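Side-chain contacts in BtGH115A (Bacteroides thetaiotaomicron, PDB 5BY3), which acts as a family GH115 4-O-methyl-alpha-glucuronidase with specificity for decorated arabinogalactans: residues 324-329 with 335-340; 208-213 with 429-434; 221-226 with 237-242. One frame throughout, in Å; residues are numbered along the deposited sequence.

All three contacts belong to one TIM barrel, with eight parallel strands. Interactions 2 and 3 have centres about 12 Å apart and are joined through adjacent strands, 210-212 and 238-239, with probable hydrogen bonds such as Asn209 O to Phe238 N at 2.7 Å. Interaction 1, centred about 20 Å from interaction 2, meets it inside the barrel, where Val340 CG2 packs on Met429 SE at 3.9 Å. Interactions 1 and 3 are about 17 Å apart between centres and do not touch; both are local in sequence, interaction 1 closing the short turn between helix 308-329 and strand 339-341, interaction 3 bracketing helix 228-235, whereas interaction 2 joins distant parts. The nickel ligand Asp436 follows closely after 429-434; Leu404 is also at that site.

Interaction 1. Residues 324-329 with 335-340; sequences GLLEKY and TQVPQV
Leu326 and Val337 mark the closest backbone approach, their CA atoms 7.4 Å apart: helix 308-329 is finishing its last turns here, and after a short turn the chain enters strand 339-341. At that spacing only side chains meet, and no hydrogen bond joins the two segments. One methyl, Leu326 CD1, does all the touching on the helix side. It lies 4.0 Å from Val337 CG1 and 3.7 Å from Gln339 CD; Gln339 OE1, CG and NE2 are at nearly equal distances, 3.9 to 4.1 Å, from Leu326 CD1, which therefore sits over the flat of the amide. Gln339 approaches from the opposite direction with its chain extended beyond CG. Its amide is fixed at both ends: NE2 donates to Val337 O (3.0 Å, 165° at the hydrogen), and OE1 accepts from Arg323 on the same helix. Replacing Gln339 by alanine would probably leave the Arg323 guanidinium and the Val337 carbonyl without these partners and open a gap beside Leu326. In this alpha-to-beta connection of the barrel, Tyr290 of the adjacent strand touches both Leu326 and Val337. A buried amide whose polar ends are satisfied can thus offer its flat side to a leucine methyl as apolar packing.

Interaction 2. Residues 208-213 with 429-434; sequences ANTYWP and MWILNV
Ile431 and Trp212 form the dense half of this contact. Methyl CG2 of Ile431 stands over the six-membered ring, 3.7 Å from its centroid and 5° off the ring normal, a CH-pi contact whose evenness shows in the distances from CG2 to the six ring carbons, all within about 0.2 Å of one another. The isoleucine presents this branch because CG2 is anti to its backbone N while CG1 lies beside it (chi1 -62°). CG1 also rests on the indole, 3.9 Å from Trp212 CZ2. Packing thins toward the start of both segments: there Ile431 CD1 meets Thr210 CG2 at 3.7 Å, with the two side chains crossing at about a right angle, and Met429 stays clear of direct contact with 208-213. Even this looser part is buried rather than open to solvent. The threonine hydroxyl takes no part in the packing; OG1 donates to Asn209 OD1 at 2.7 Å from above the carbonyl plane, and the same OD1 accepts from Arg163 N. Strand 162-166 runs between 210-212 and 429-433, so their backbones do not pair and side chains alone make the contact, inside the barrel, where Met364 touches both Trp212 and Ile431, while Trp430 and Leu432 pack outward on helix 441-452.

Interaction 3. Residues 221-226 with 237-242; sequences PFFLTK and IFMGAS
Met239, a selenomethionine in this crystal, lays the end of its side chain on the ring of Phe222. The CH-pi part is direct: methyl CE lies 3.5 Å from the ring centroid and only 14° off the normal, with CE2 of Phe222 the nearest ring atom to it at 3.4 Å. Two bends put it there, at chi2 (-55°) and chi3 (-59°), which fold the chain back so that the methyl and the heavy atom both reach the ring. SE stands obliquely to the same ring, 4.4 Å from the centroid, giving a Met-aromatic contact.

Purely apolar contact is made nearer the backbone, where Met239 CB approaches Phe223 CZ at 3.8 Å as the two side chains slide past each other in opposite directions. The phenylalanines also meet one another: Phe222 CD2 lies 3.6 Å above the centre of the Phe223 ring, and Phe223 CD2 is in the plane of the Phe222 ring at its edge.

The setting is a beta-alpha-beta crossover of the barrel. Residues 221-226 lead from strand 210-212 into helix 228-235, and Met239 belongs to the next parallel strand; Ala232 of that helix and Pro213 also touch it.

Hydrogen bonds shape the phenylalanine-bearing turn without crossing the contact. Pro221 O accepts from Leu224 N at 3.0 Å and from Thr225 OG1 at 2.9 Å, the two donors arriving from opposite faces of its carbonyl plane, while Thr225 N donates to Phe222 O at 3.1 Å.

Interaction 1. Residues 324-329 with 335-340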
# COMPACT_ATOMS: atom_id res chain seq x y z
N GLY A 324 -16.98 -4.88 27.48
CA GLY A 324 -17.85 -5.79 28.21
C GLY A 324 -17.90 -7.19 27.65
O GLY A 324 -17.69 -8.15 28.39
N LEU A 325 -18.18 -7.34 26.36
CA LEU A 325 -18.30 -8.69 25.75
C LEU A 325 -16.96 -9.43 25.74
O LEU A 325 -16.90 -10.66 25.83
CB LEU A 325 -18.79 -8.61 24.31
CG LEU A 325 -20.22 -8.18 24.06
CD1 LEU A 325 -20.35 -7.31 22.79
CD2 LEU A 325 -21.07 -9.42 24.00
N LEU A 326 -15.90 -8.64 25.57
CA LEU A 326 -14.54 -9.12 25.56
C LEU A 326 -14.14 -9.66 26.94
O LEU A 326 -13.65 -10.81 27.00
CB LEU A 326 -13.60 -8.01 25.04
CG LEU A 326 -13.78 -7.55 23.56
CD1 LEU A 326 -12.68 -6.58 23.19
CD2 LEU A 326 -13.83 -8.69 22.55
N GLU A 327 -14.37 -8.86 28.00
CA GLU A 327 -14.37 -9.33 29.43
C GLU A 327 -15.06 -10.69 29.63
O GLU A 327 -14.43 -11.65 30.07
CB GLU A 327 -14.96 -8.32 30.41
CG GLU A 327 -14.17 -7.03 30.55
CD GLU A 327 -14.29 -6.35 31.91
OE1 GLU A 327 -14.74 -7.00 32.89
OE2 GLU A 327 -13.88 -5.17 32.01
N LYS A 328 -16.33 -10.76 29.24
CA LYS A 328 -17.17 -11.95 29.39
C LYS A 328 -16.83 -13.20 28.52
O LYS A 328 -16.95 -14.31 29.02
CB LYS A 328 -18.65 -11.53 29.26
CG LYS A 328 -19.71 -12.63 29.23
CD LYS A 328 -21.06 -11.94 29.26
CE LYS A 328 -22.22 -12.89 29.49
NZ LYS A 328 -23.42 -12.08 29.87
N TYR A 329 -16.42 -13.05 27.25
CA TYR A 329 -16.10 -14.25 26.42
C TYR A 329 -14.64 -14.46 25.99
O TYR A 329 -14.28 -15.57 25.54
CB TYR A 329 -17.00 -14.39 25.18
CG TYR A 329 -18.46 -14.30 25.47
CD1 TYR A 329 -19.21 -15.44 25.80
CD2 TYR A 329 -19.12 -13.07 25.41
CE1 TYR A 329 -20.57 -15.35 26.08
CE2 TYR A 329 -20.47 -12.97 25.68
CZ TYR A 329 -21.20 -14.10 26.02
OH TYR A 329 -22.54 -13.98 26.28
N THR A 335 -7.04 -5.75 28.73
CA THR A 335 -5.73 -5.29 28.28
C THR A 335 -4.87 -6.45 27.70
O THR A 335 -3.81 -6.21 27.13
CB THR A 335 -4.96 -4.54 29.41
OG1 THR A 335 -4.49 -5.48 30.39
CG2 THR A 335 -5.84 -3.51 30.11
N GLN A 336 -5.36 -7.68 27.84
CA GLN A 336 -4.77 -8.88 27.20
C GLN A 336 -5.51 -9.23 25.89
O GLN A 336 -5.17 -10.22 25.22
CB GLN A 336 -4.68 -10.11 28.17
CG GLN A 336 -4.06 -9.93 29.59
CD GLN A 336 -2.69 -9.20 29.65
OE1 GLN A 336 -2.62 -8.02 29.99
NE2 GLN A 336 -1.60 -9.91 29.33
N VAL A 337 -6.53 -8.45 25.53
CA VAL A 337 -7.26 -8.64 24.26
C VAL A 337 -6.79 -7.54 23.31
O VAL A 337 -6.87 -6.36 23.66
CB VAL A 337 -8.79 -8.51 24.40
CG1 VAL A 337 -9.48 -8.90 23.11
CG2 VAL A 337 -9.32 -9.38 25.53
N PRO A 338 -6.29 -7.92 22.10
CA PRO A 338 -5.83 -6.84 21.21
C PRO A 338 -6.98 -6.04 20.54
O PRO A 338 -7.96 -6.60 20.02
CB PRO A 338 -4.93 -7.58 20.20
CG PRO A 338 -5.42 -8.98 20.20
CD PRO A 338 -5.99 -9.26 21.56
N GLN A 339 -6.84 -4.72 20.57
CA GLN A 339 -7.94 -3.83 20.27
C GLN A 339 -7.50 -2.65 19.41
O GLN A 339 -6.43 -2.09 19.61
CB GLN A 339 -8.57 -3.34 21.59
CG GLN A 339 -9.54 -4.38 22.18
CD GLN A 339 -9.92 -4.10 23.62
OE1 GLN A 339 -10.79 -3.28 23.90
NE2 GLN A 339 -9.27 -4.81 24.54
N VAL A 340 -8.34 -2.24 18.47
CA VAL A 340 -7.97 -1.10 17.63
C VAL A 340 -9.13 -0.11 17.54
O VAL A 340 -10.30 -0.50 17.45
CB VAL A 340 -7.43 -1.55 16.22
CG1 VAL A 340 -8.50 -2.24 15.38
CG2 VAL A 340 -6.80 -0.40 15.42

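Interaction 2. Residues 208-213 with 429-434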
# COMPACT_ATOMS: atom_id res chain seq x y z
N ALA A 208 3.57 -11.18 6.82
CA ALA A 208 2.46 -10.41 7.32
C ALA A 208 1.71 -11.35 8.24
O ALA A 208 1.81 -12.60 8.10
CB ALA A 208 1.58 -9.95 6.16
N ASN A 209 0.98 -10.79 9.21
CA ASN A 209 0.28 -11.64 10.19
C ASN A 209 -1.21 -11.38 10.32
O ASN A 209 -1.90 -12.15 11.00
CB ASN A 209 0.97 -11.62 11.56
CG ASN A 209 1.13 -10.23 12.13
OD1 ASN A 209 0.51 -9.26 11.66
ND2 ASN A 209 2.00 -10.11 13.15
N THR A 210 -1.68 -10.33 9.64
CA THR A 210 -3.02 -9.77 9.83
C THR A 210 -3.81 -9.69 8.50
O THR A 210 -3.23 -9.52 7.45
CB THR A 210 -2.89 -8.38 10.50
OG1 THR A 210 -2.12 -8.50 11.71
CG2 THR A 210 -4.22 -7.77 10.80
N TYR A 211 -5.13 -9.80 8.55
CA TYR A 211 -5.98 -9.74 7.37
C TYR A 211 -7.28 -9.04 7.70
O TYR A 211 -7.88 -9.33 8.72
CB TYR A 211 -6.28 -11.16 6.87
CG TYR A 211 -7.17 -11.31 5.63
CD1 TYR A 211 -7.00 -10.51 4.51
CD2 TYR A 211 -8.16 -12.31 5.58
CE1 TYR A 211 -7.81 -10.65 3.40
CE2 TYR A 211 -8.94 -12.48 4.47
CZ TYR A 211 -8.78 -11.65 3.38
OH TYR A 211 -9.59 -11.81 2.25
N TRP A 212 -7.69 -8.11 6.84
CA TRP A 212 -9.04 -7.58 6.86
C TRP A 212 -9.72 -8.15 5.62
O TRP A 212 -9.39 -7.77 4.52
CB TRP A 212 -9.06 -6.05 6.80
CG TRP A 212 -8.52 -5.31 8.01
CD1 TRP A 212 -7.93 -5.85 9.15
CD2 TRP A 212 -8.48 -3.89 8.18
NE1 TRP A 212 -7.57 -4.84 10.02
CE2 TRP A 212 -7.88 -3.64 9.44
CE3 TRP A 212 -8.93 -2.81 7.41
CZ2 TRP A 212 -7.71 -2.34 9.93
CZ3 TRP A 212 -8.75 -1.54 7.88
CH2 TRP A 212 -8.17 -1.31 9.12
N PRO A 213 -10.65 -9.11 5.80
CA PRO A 213 -11.25 -9.82 4.66
C PRO A 213 -12.10 -8.90 3.81
O PRO A 213 -12.45 -7.83 4.29
CB PRO A 213 -12.14 -10.85 5.35
CG PRO A 213 -12.54 -10.19 6.65
CD PRO A 213 -11.31 -9.44 7.08
N MSE A 429 1.00 -1.25 14.24
CA MSE A 429 0.06 -1.86 13.34
C MSE A 429 0.01 -1.10 12.04
O MSE A 429 -0.34 0.10 12.01
CB MSE A 429 -1.30 -1.86 14.03
CG MSE A 429 -2.25 -2.97 13.62
SE MSE A 429 -3.96 -2.93 14.62
CE MSE A 429 -3.20 -3.44 16.38
N TRP A 430 0.36 -1.80 10.96
CA TRP A 430 0.28 -1.26 9.60
C TRP A 430 -0.64 -2.14 8.75
O TRP A 430 -0.54 -3.38 8.74
CB TRP A 430 1.65 -1.27 8.96
CG TRP A 430 2.64 -0.25 9.43
CD1 TRP A 430 2.56 0.59 10.51
CD2 TRP A 430 3.91 -0.01 8.82
NE1 TRP A 430 3.69 1.38 10.58
CE2 TRP A 430 4.53 1.03 9.56
CE3 TRP A 430 4.57 -0.54 7.70
CZ2 TRP A 430 5.79 1.54 9.23
CZ3 TRP A 430 5.82 -0.04 7.37
CH2 TRP A 430 6.42 0.99 8.13
N ILE A 431 -1.55 -1.48 8.06
CA ILE A 431 -2.57 -2.14 7.30
C ILE A 431 -2.71 -1.43 5.98
O ILE A 431 -3.01 -0.18 5.92
CB ILE A 431 -3.95 -2.17 8.00
CG1 ILE A 431 -3.92 -2.93 9.33
CG2 ILE A 431 -5.01 -2.72 7.03
CD1 ILE A 431 -3.71 -4.45 9.27
N LEU A 432 -2.54 -2.23 4.92
CA LEU A 432 -2.57 -1.73 3.55
C LEU A 432 -3.87 -2.08 2.82
O LEU A 432 -4.23 -3.26 2.70
CB LEU A 432 -1.36 -2.30 2.81
CG LEU A 432 -1.01 -1.87 1.37
CD1 LEU A 432 -0.81 -0.37 1.24
CD2 LEU A 432 0.25 -2.62 1.00
N ASN A 433 -4.55 -1.06 2.30
CA ASN A 433 -5.64 -1.31 1.37
C ASN A 433 -5.07 -1.67 0.01
O ASN A 433 -4.36 -0.84 -0.61
CB ASN A 433 -6.52 -0.09 1.22
CG ASN A 433 -7.78 -0.39 0.44
OD1 ASN A 433 -7.79 -1.23 -0.44
ND2 ASN A 433 -8.85 0.29 0.78
N VAL A 434 -5.36 -2.89 -0.45
CA VAL A 434 -4.65 -3.45 -1.62
C VAL A 434 -5.53 -3.76 -2.82
O VAL A 434 -5.05 -4.38 -3.80
CB VAL A 434 -3.85 -4.73 -1.30
CG1 VAL A 434 -2.78 -4.46 -0.27
CG2 VAL A 434 -4.78 -5.89 -0.92

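Interaction 3. Residues 221-226 with 237-242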
# COMPACT_ATOMS: atom_id res chain seq x y z
N PRO A 221 -19.97 -12.21 3.67
CA PRO A 221 -19.10 -11.93 4.82
C PRO A 221 -18.27 -13.12 5.25
O PRO A 221 -18.75 -14.27 5.27
CB PRO A 221 -20.08 -11.50 5.91
CG PRO A 221 -21.17 -10.82 5.12
CD PRO A 221 -21.32 -11.62 3.85
N PHE A 222 -17.01 -12.83 5.55
CA PHE A 222 -16.01 -13.81 5.88
C PHE A 222 -16.48 -14.86 6.87
O PHE A 222 -16.34 -16.05 6.61
CB PHE A 222 -14.78 -13.12 6.45
CG PHE A 222 -13.66 -14.05 6.78
CD1 PHE A 222 -12.80 -14.50 5.80
CD2 PHE A 222 -13.45 -14.47 8.10
CE1 PHE A 222 -11.75 -15.35 6.11
CE2 PHE A 222 -12.40 -15.32 8.41
CZ PHE A 222 -11.56 -15.77 7.41
N PHE A 223 -17.03 -14.39 7.99
CA PHE A 223 -17.34 -15.26 9.13
C PHE A 223 -18.66 -15.99 8.98
O PHE A 223 -19.04 -16.81 9.82
CB PHE A 223 -17.30 -14.44 10.40
CG PHE A 223 -15.92 -14.18 10.93
CD1 PHE A 223 -15.11 -15.24 11.38
CD2 PHE A 223 -15.46 -12.87 11.06
CE1 PHE A 223 -13.85 -15.01 11.91
CE2 PHE A 223 -14.20 -12.63 11.61
CZ PHE A 223 -13.39 -13.70 12.04
N LEU A 224 -19.36 -15.66 7.90
CA LEU A 224 -20.57 -16.35 7.43
C LEU A 224 -20.25 -17.29 6.27
O LEU A 224 -21.16 -17.70 5.54
CB LEU A 224 -21.63 -15.33 6.99
CG LEU A 224 -22.27 -14.55 8.15
CD1 LEU A 224 -23.48 -13.77 7.68
CD2 LEU A 224 -22.62 -15.52 9.27
N THR A 225 -18.96 -17.60 6.08
CA THR A 225 -18.52 -18.47 4.99
C THR A 225 -17.93 -19.69 5.65
O THR A 225 -17.06 -19.58 6.50
CB THR A 225 -17.46 -17.80 4.07
OG1 THR A 225 -17.94 -16.53 3.61
CG2 THR A 225 -17.10 -18.70 2.86
N LYS A 226 -18.43 -20.85 5.26
CA LYS A 226 -17.96 -22.09 5.84
C LYS A 226 -16.50 -22.40 5.41
O LYS A 226 -16.18 -22.45 4.22
CB LYS A 226 -18.97 -23.21 5.49
CG LYS A 226 -18.55 -24.64 5.82
CD LYS A 226 -18.85 -25.00 7.26
CE LYS A 226 -18.94 -26.52 7.41
NZ LYS A 226 -18.32 -26.92 8.70
N ILE A 237 -3.42 -16.28 11.16
CA ILE A 237 -3.60 -14.92 10.70
C ILE A 237 -4.58 -14.24 11.65
O ILE A 237 -5.65 -14.76 11.93
CB ILE A 237 -4.25 -14.91 9.27
CG1 ILE A 237 -3.34 -15.57 8.19
CG2 ILE A 237 -4.77 -13.52 8.88
CD1 ILE A 237 -1.97 -14.93 7.95
N PHE A 238 -4.22 -13.06 12.12
CA PHE A 238 -5.14 -12.29 12.91
C PHE A 238 -6.19 -11.78 11.98
O PHE A 238 -5.90 -11.11 11.00
CB PHE A 238 -4.38 -11.19 13.65
CG PHE A 238 -3.50 -11.72 14.73
CD1 PHE A 238 -2.28 -12.32 14.42
CD2 PHE A 238 -3.90 -11.66 16.08
CE1 PHE A 238 -1.44 -12.85 15.43
CE2 PHE A 238 -3.08 -12.19 17.09
CZ PHE A 238 -1.84 -12.79 16.77
N MSE A 239 -7.43 -12.18 12.24
CA MSE A 239 -8.59 -11.56 11.59
C MSE A 239 -8.82 -10.26 12.31
O MSE A 239 -8.95 -10.22 13.56
CB MSE A 239 -9.80 -12.49 11.67
CG MSE A 239 -9.57 -13.85 11.03
SE MSE A 239 -8.96 -13.56 9.16
CE MSE A 239 -10.46 -12.54 8.40
N GLY A 240 -8.78 -9.18 11.53
CA GLY A 240 -9.12 -7.82 11.94
C GLY A 240 -10.20 -7.40 10.98
O GLY A 240 -10.64 -8.22 10.18
N ALA A 241 -10.64 -6.14 11.03
CA ALA A 241 -11.65 -5.61 10.09
C ALA A 241 -11.62 -4.10 10.16
O ALA A 241 -10.93 -3.58 11.01
CB ALA A 241 -13.06 -6.14 10.39
N SER A 242 -12.37 -3.41 9.29
CA SER A 242 -12.16 -1.97 9.06
C SER A 242 -12.86 -1.03 10.04
O SER A 242 -13.57 -1.49 10.96
CB SER A 242 -12.51 -1.59 7.61
OG SER A 242 -13.90 -1.38 7.47